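Local structure of putative cytoplasmic protein (Salmonella enterica subsp. enterica serovar Typhimurium, 4J32) at residues L65-A79 / K87-L100. The protein is the type VI secretion effector Tae4, a papain-like NlpC/P60 cysteine peptidase that probably hydrolyses peptidoglycan and is inhibited by the immunity protein Tai4. Numbering follows the deposited sequence. Where two conformers were deposited one is given.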
loop_
_atom_site.group_PDB
_atom_site.type_symbol
_atom_site.label_atom_id
_atom_site.label_comp_id
_atom_site.label_asym_id
_atom_site.label_seq_id
_atom_site.Cartn_x
_atom_site.Cartn_y
_atom_site.Cartn_z
ATOM N N LEU A 65 9.258 5.214 -35.282
ATOM C CA LEU A 65 9.113 6.469 -36.035
ATOM C C LEU A 65 10.452 7.220 -36.123
ATOM O O LEU A 65 10.863 7.691 -37.201
ATOM C CB LEU A 65 8.039 7.348 -35.386
ATOM C CG LEU A 65 6.629 6.714 -35.403
ATOM C CD1 LEU A 65 5.729 7.450 -34.425
ATOM C CD2 LEU A 65 6.044 6.741 -36.817
ATOM N N ASN A 66 11.142 7.312 -34.997
ATOM C CA ASN A 66 12.441 7.994 -34.969
ATOM C C ASN A 66 13.450 7.311 -35.855
ATOM O O ASN A 66 14.231 7.981 -36.525
ATOM C CB ASN A 66 12.975 8.131 -33.540
ATOM C CG ASN A 66 12.180 9.131 -32.731
ATOM O OD1 ASN A 66 11.693 10.118 -33.271
ATOM N ND2 ASN A 66 12.027 8.873 -31.439
ATOM N N ALA A 67 13.393 5.983 -35.914
ATOM C CA ALA A 67 14.406 5.201 -36.645
ATOM C C ALA A 67 14.228 5.113 -38.151
ATOM O O ALA A 67 15.199 4.836 -38.880
ATOM C CB ALA A 67 14.534 3.807 -36.039
ATOM N N THR A 68 13.009 5.364 -38.626
ATOM C CA THR A 68 12.662 5.153 -40.018
ATOM C C THR A 68 12.586 6.473 -40.783
ATOM O O THR A 68 12.161 6.485 -41.912
ATOM C CB THR A 68 11.333 4.397 -40.152
ATOM O OG1 THR A 68 10.300 5.099 -39.433
ATOM C CG2 THR A 68 11.474 2.972 -39.619
ATOM N N GLY A 69 12.981 7.574 -40.142
ATOM C CA GLY A 69 13.001 8.877 -40.815
ATOM C C GLY A 69 11.715 9.684 -40.691
ATOM O O GLY A 69 11.508 10.645 -41.461
ATOM N N PHE A 70 10.869 9.301 -39.725
ATOM C CA PHE A 70 9.618 10.030 -39.406
ATOM C C PHE A 70 9.581 10.421 -37.926
ATOM O O PHE A 70 8.649 10.045 -37.208
ATOM C CB PHE A 70 8.383 9.212 -39.835
ATOM C CG PHE A 70 8.344 8.967 -41.302
ATOM C CD1 PHE A 70 7.644 9.827 -42.137
ATOM C CD2 PHE A 70 9.085 7.925 -41.872
ATOM C CE1 PHE A 70 7.646 9.631 -43.519
ATOM C CE2 PHE A 70 9.100 7.732 -43.258
ATOM C CZ PHE A 70 8.394 8.581 -44.076
ATOM N N PRO A 71 10.590 11.198 -37.481
ATOM C CA PRO A 71 10.761 11.457 -36.053
ATOM C C PRO A 71 9.609 12.280 -35.488
ATOM O O PRO A 71 9.004 13.112 -36.190
ATOM C CB PRO A 71 12.073 12.243 -35.984
ATOM C CG PRO A 71 12.157 12.921 -37.330
ATOM C CD PRO A 71 11.587 11.922 -38.290
ATOM N N ILE A 72 9.306 12.008 -34.229
ATOM C CA ILE A 72 8.339 12.790 -33.457
ATOM C C ILE A 72 8.909 14.183 -33.204
ATOM O O ILE A 72 10.002 14.329 -32.632
ATOM C CB ILE A 72 8.010 12.059 -32.129
ATOM C CG1 ILE A 72 7.279 10.732 -32.443
ATOM C CG2 ILE A 72 7.162 12.939 -31.187
ATOM C CD1 ILE A 72 7.220 9.763 -31.256
ATOM N N ALA A 73 8.179 15.204 -33.638
ATOM C CA ALA A 73 8.662 16.583 -33.531
ATOM C C ALA A 73 8.732 16.988 -32.061
ATOM O O ALA A 73 7.887 16.567 -31.263
ATOM C CB ALA A 73 7.753 17.532 -34.304
ATOM N N ARG A 74 9.732 17.797 -31.717
ATOM C CA ARG A 74 9.883 18.311 -30.353
ATOM C C ARG A 74 8.586 18.967 -29.859
ATOM O O ARG A 74 8.154 18.758 -28.716
ATOM C CB ARG A 74 11.026 19.324 -30.291
ATOM C CG ARG A 74 11.318 19.813 -28.883
ATOM C CD ARG A 74 12.032 21.153 -28.870
ATOM N NE ARG A 74 11.195 22.258 -29.347
ATOM C CZ ARG A 74 10.294 22.903 -28.610
ATOM N NH1 ARG A 74 10.073 22.557 -27.350
ATOM N NH2 ARG A 74 9.599 23.893 -29.142
ATOM N N ASN A 75 7.960 19.757 -30.725
ATOM C CA ASN A 75 6.782 20.505 -30.302
ATOM C C ASN A 75 5.422 19.844 -30.562
ATOM O O ASN A 75 4.390 20.502 -30.481
ATOM C CB ASN A 75 6.826 21.917 -30.880
ATOM C CG ASN A 75 6.571 21.939 -32.362
ATOM O OD1 ASN A 75 6.535 20.888 -33.017
ATOM N ND2 ASN A 75 6.382 23.132 -32.908
ATOM N N SER A 76 5.429 18.553 -30.886
ATOM C CA SER A 76 4.206 17.750 -30.949
ATOM C C SER A 76 3.469 17.868 -29.603
ATOM O O SER A 76 4.109 17.785 -28.550
ATOM C CB SER A 76 4.576 16.279 -31.182
ATOM O OG SER A 76 3.464 15.590 -31.712
ATOM N N PRO A 77 2.142 18.082 -29.627
ATOM C CA PRO A 77 1.382 18.331 -28.393
ATOM C C PRO A 77 1.102 17.065 -27.566
ATOM O O PRO A 77 -0.054 16.807 -27.219
ATOM C CB PRO A 77 0.069 18.939 -28.915
ATOM C CG PRO A 77 -0.122 18.296 -30.259
ATOM C CD PRO A 77 1.277 18.145 -30.826
ATOM N N TYR A 78 2.155 16.303 -27.263
ATOM C CA TYR A 78 2.075 15.047 -26.503
ATOM C C TYR A 78 3.261 14.961 -25.547
ATOM O O TYR A 78 4.369 15.383 -25.888
ATOM C CB TYR A 78 2.113 13.839 -27.455
ATOM C CG TYR A 78 1.025 13.936 -28.503
ATOM C CD1 TYR A 78 -0.313 13.714 -28.167
ATOM C CD2 TYR A 78 1.333 14.323 -29.806
ATOM C CE1 TYR A 78 -1.329 13.847 -29.126
ATOM C CE2 TYR A 78 0.330 14.454 -30.773
ATOM C CZ TYR A 78 -0.987 14.210 -30.419
ATOM O OH TYR A 78 -1.977 14.356 -31.351
ATOM N N ALA A 79 3.029 14.408 -24.357
ATOM C CA ALA A 79 4.103 14.239 -23.391
ATOM C C ALA A 79 5.184 13.312 -23.967
ATOM O O ALA A 79 4.881 12.257 -24.523
ATOM C CB ALA A 79 3.546 13.694 -22.062
ATOM N N LYS A 87 16.487 12.365 -29.729
ATOM C CA LYS A 87 15.154 12.271 -30.344
ATOM C C LYS A 87 14.112 12.021 -29.252
ATOM O O LYS A 87 14.459 11.737 -28.113
ATOM C CB LYS A 87 15.122 11.169 -31.418
ATOM C CG LYS A 87 16.200 11.385 -32.515
ATOM C CD LYS A 87 16.097 10.352 -33.635
ATOM C CE LYS A 87 17.318 10.449 -34.562
ATOM N NZ LYS A 87 17.348 9.238 -35.451
ATOM N N PHE A 88 12.833 12.110 -29.612
ATOM C CA PHE A 88 11.769 12.172 -28.600
ATOM C C PHE A 88 10.851 10.976 -28.615
ATOM O O PHE A 88 10.518 10.448 -29.686
ATOM C CB PHE A 88 10.977 13.474 -28.741
ATOM C CG PHE A 88 11.857 14.691 -28.758
ATOM C CD1 PHE A 88 12.360 15.221 -27.569
ATOM C CD2 PHE A 88 12.234 15.272 -29.971
ATOM C CE1 PHE A 88 13.224 16.331 -27.591
ATOM C CE2 PHE A 88 13.080 16.382 -30.002
ATOM C CZ PHE A 88 13.583 16.908 -28.807
ATOM N N TYR A 89 10.425 10.585 -27.409
ATOM C CA TYR A 89 9.712 9.333 -27.178
ATOM C C TYR A 89 8.474 9.585 -26.359
ATOM O O TYR A 89 8.559 10.007 -25.197
ATOM C CB TYR A 89 10.648 8.334 -26.462
ATOM C CG TYR A 89 11.811 7.929 -27.336
ATOM C CD1 TYR A 89 11.760 6.756 -28.084
ATOM C CD2 TYR A 89 12.946 8.755 -27.464
ATOM C CE1 TYR A 89 12.808 6.396 -28.933
ATOM C CE2 TYR A 89 14.003 8.404 -28.312
ATOM C CZ TYR A 89 13.919 7.216 -29.035
ATOM O OH TYR A 89 14.932 6.863 -29.874
ATOM N N ILE A 90 7.319 9.353 -26.987
ATOM C CA ILE A 90 6.014 9.444 -26.339
ATOM C C ILE A 90 5.826 8.251 -25.403
ATOM O O ILE A 90 6.155 7.120 -25.763
ATOM C CB ILE A 90 4.898 9.535 -27.423
ATOM C CG1 ILE A 90 4.930 10.927 -28.090
ATOM C CG2 ILE A 90 3.484 9.168 -26.840
ATOM C CD1 ILE A 90 3.990 11.035 -29.349
ATOM N N TYR A 91 5.307 8.500 -24.204
ATOM C CA TYR A 91 5.275 7.452 -23.179
ATOM C C TYR A 91 3.873 7.031 -22.730
ATOM O O TYR A 91 3.726 6.136 -21.882
ATOM C CB TYR A 91 6.189 7.807 -21.995
ATOM C CG TYR A 91 5.883 9.134 -21.301
ATOM C CD1 TYR A 91 4.914 9.208 -20.311
ATOM C CD2 TYR A 91 6.578 10.305 -21.635
ATOM C CE1 TYR A 91 4.636 10.412 -19.642
ATOM C CE2 TYR A 91 6.320 11.510 -20.966
ATOM C CZ TYR A 91 5.362 11.548 -19.957
ATOM O OH TYR A 91 5.058 12.717 -19.299
ATOM N N ARG A 92 2.853 7.681 -23.285
ATOM C CA ARG A 92 1.456 7.298 -23.050
ATOM C C ARG A 92 0.842 6.669 -24.301
ATOM O O ARG A 92 0.971 7.197 -25.417
ATOM C CB ARG A 92 0.615 8.502 -22.611
ATOM C CG ARG A 92 1.041 9.050 -21.252
ATOM C CD ARG A 92 0.181 10.266 -20.825
ATOM N NE ARG A 92 0.399 10.523 -19.402
ATOM C CZ ARG A 92 0.894 11.645 -18.872
ATOM N NH1 ARG A 92 1.190 12.694 -19.647
ATOM N NH2 ARG A 92 1.059 11.733 -17.550
ATOM N N VAL A 93 0.151 5.553 -24.091
ATOM C CA VAL A 93 -0.573 4.864 -25.156
ATOM C C VAL A 93 -1.585 5.785 -25.825
ATOM O O VAL A 93 -1.609 5.887 -27.055
ATOM C CB VAL A 93 -1.277 3.592 -24.633
ATOM C CG1 VAL A 93 -2.137 2.957 -25.774
ATOM C CG2 VAL A 93 -0.194 2.592 -24.152
ATOM N N ASN A 94 -2.386 6.491 -25.030
ATOM C CA ASN A 94 -3.421 7.360 -25.570
ATOM C C ASN A 94 -2.794 8.444 -26.467
ATOM O O ASN A 94 -3.364 8.830 -27.495
ATOM C CB ASN A 94 -4.257 7.979 -24.440
ATOM C CG ASN A 94 -5.423 7.081 -23.991
ATOM O OD1 ASN A 94 -5.798 6.120 -24.686
ATOM N ND2 ASN A 94 -6.041 7.422 -22.837
ATOM N N ASP A 95 -1.629 8.944 -26.044
ATOM C CA ASP A 95 -0.914 9.982 -26.796
ATOM C C ASP A 95 -0.370 9.434 -28.105
ATOM O O ASP A 95 -0.475 10.089 -29.138
ATOM C CB ASP A 95 0.239 10.598 -25.980
ATOM C CG ASP A 95 -0.239 11.643 -24.987
ATOM O OD1 ASP A 95 -1.448 12.019 -25.006
ATOM O OD2 ASP A 95 0.598 12.103 -24.184
ATOM N N MET A 96 0.157 8.221 -28.076
ATOM C CA MET A 96 0.702 7.618 -29.292
ATOM C C MET A 96 -0.410 7.394 -30.295
ATOM O O MET A 96 -0.246 7.680 -31.497
ATOM C CB MET A 96 1.428 6.297 -29.007
ATOM C CG MET A 96 1.888 5.564 -30.296
ATOM S SD MET A 96 2.899 6.545 -31.449
ATOM C CE MET A 96 4.369 6.921 -30.493
ATOM N N ILE A 97 -1.551 6.912 -29.808
ATOM C CA ILE A 97 -2.724 6.727 -30.673
ATOM C C ILE A 97 -3.131 8.052 -31.329
ATOM O O ILE A 97 -3.325 8.113 -32.563
ATOM C CB ILE A 97 -3.903 6.089 -29.895
ATOM C CG1 ILE A 97 -3.527 4.654 -29.517
ATOM C CG2 ILE A 97 -5.174 6.069 -30.785
ATOM C CD1 ILE A 97 -4.529 3.951 -28.567
ATOM N N ASP A 98 -3.236 9.107 -30.529
ATOM C CA ASP A 98 -3.659 10.410 -31.043
ATOM C C ASP A 98 -2.628 10.981 -32.010
ATOM O O ASP A 98 -2.987 11.588 -33.029
ATOM C CB ASP A 98 -3.914 11.389 -29.904
ATOM C CG ASP A 98 -5.207 11.105 -29.167
ATOM O OD1 ASP A 98 -6.174 10.578 -29.776
ATOM O OD2 ASP A 98 -5.260 11.427 -27.965
ATOM N N TYR A 99 -1.344 10.766 -31.693
ATOM C CA TYR A 99 -0.240 11.212 -32.558
ATOM C C TYR A 99 -0.369 10.616 -33.956
ATOM O O TYR A 99 -0.290 11.333 -34.974
ATOM C CB TYR A 99 1.134 10.844 -31.949
ATOM C CG TYR A 99 2.302 11.251 -32.843
ATOM C CD1 TYR A 99 2.892 12.521 -32.731
ATOM C CD2 TYR A 99 2.801 10.373 -33.825
ATOM C CE1 TYR A 99 3.983 12.900 -33.577
ATOM C CE2 TYR A 99 3.866 10.749 -34.673
ATOM C CZ TYR A 99 4.452 12.000 -34.531
ATOM O OH TYR A 99 5.479 12.344 -35.372
ATOM N N LEU A 100 -0.581 9.305 -34.010
ATOM C CA LEU A 100 -0.733 8.625 -35.305
ATOM C C LEU A 100 -1.972 9.110 -36.079
ATOM O O LEU A 100 -1.888 9.329 -37.275
ATOM C CB LEU A 100 -0.740 7.101 -35.121
ATOM C CG LEU A 100 0.580 6.543 -34.550
ATOM C CD1 LEU A 100 0.317 5.194 -33.933
ATOM C CD2 LEU A 100 1.674 6.476 -35.592
HETATM O O HOH W 1 12.058 12.811 -32.304
HETATM O O HOH W 2 14.959 10.604 -37.017
HETATM O O HOH W 3 6.048 10.641 -37.287
HETATM O O HOH W 4 5.803 15.076 -35.428
HETATM O O HOH W 5 2.898 10.560 -23.847
#
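Tyr-99 projects from helix 93-103 between Ile-72 and Ser-76; its CG, anti to the backbone N (chi1 178°), directs the ring into the turn of the chain at these residues. Ile-72 crosses one face of this ring in a CH-pi contact, with CG1 4.2 Å from the ring centroid and 28° off its normal. Ser-76 OG meets the ring at its edge and in its plane, 3.3 Å from CD1 of Tyr-99. The phenol oxygen hydrogen-bonds to two waters: Tyr-99 OH donates to one that in turn donates to Phe-70 O, and accepts from another that takes the N-H of Ala-73. Tyr-78 lies against the base of the same side chain, where Tyr-99 CB and Asp-95 O sit over one face of the Tyr-78 ring; the two tyrosine planes are steeply inclined to each other.

At the other end, Asn-66 ND2 donates to Phe-88 O over 2.8 Å in a nearly straight bond (173°). Phe-88 O lies in the amide plane, although the donor stands above the carbonyl plane. The same ND2 is 3.4 Å above one face of the Tyr-89 ring, while Asn-66 OD1 accepts from Ile-72 N and from a water bridging Ile-72 O and Phe-88 N. The amide thus ties helix end, loop and strand together. Arg-74 runs alongside Phe-88, its CA over the ring face at 4.1 Å from the centroid.

Beyond Tyr-78, a water joins Ala-79 O, Arg-92 N and Asp-95 OD2; a weak bond from Ala-79 N to Asp-95 OD2 spans 3.4 Å. The contact therefore links the end of helix 57-67 and its following loop to strand 88-90, antiparallel to strand 80-82, and to helix 93-103. Met-96 and Leu-100 of that helix also touch Val-140 of strand 138-143, and at its N-cap Arg-92 NE hydrogen-bonds to Leu-44 O of the immunity-protein chain.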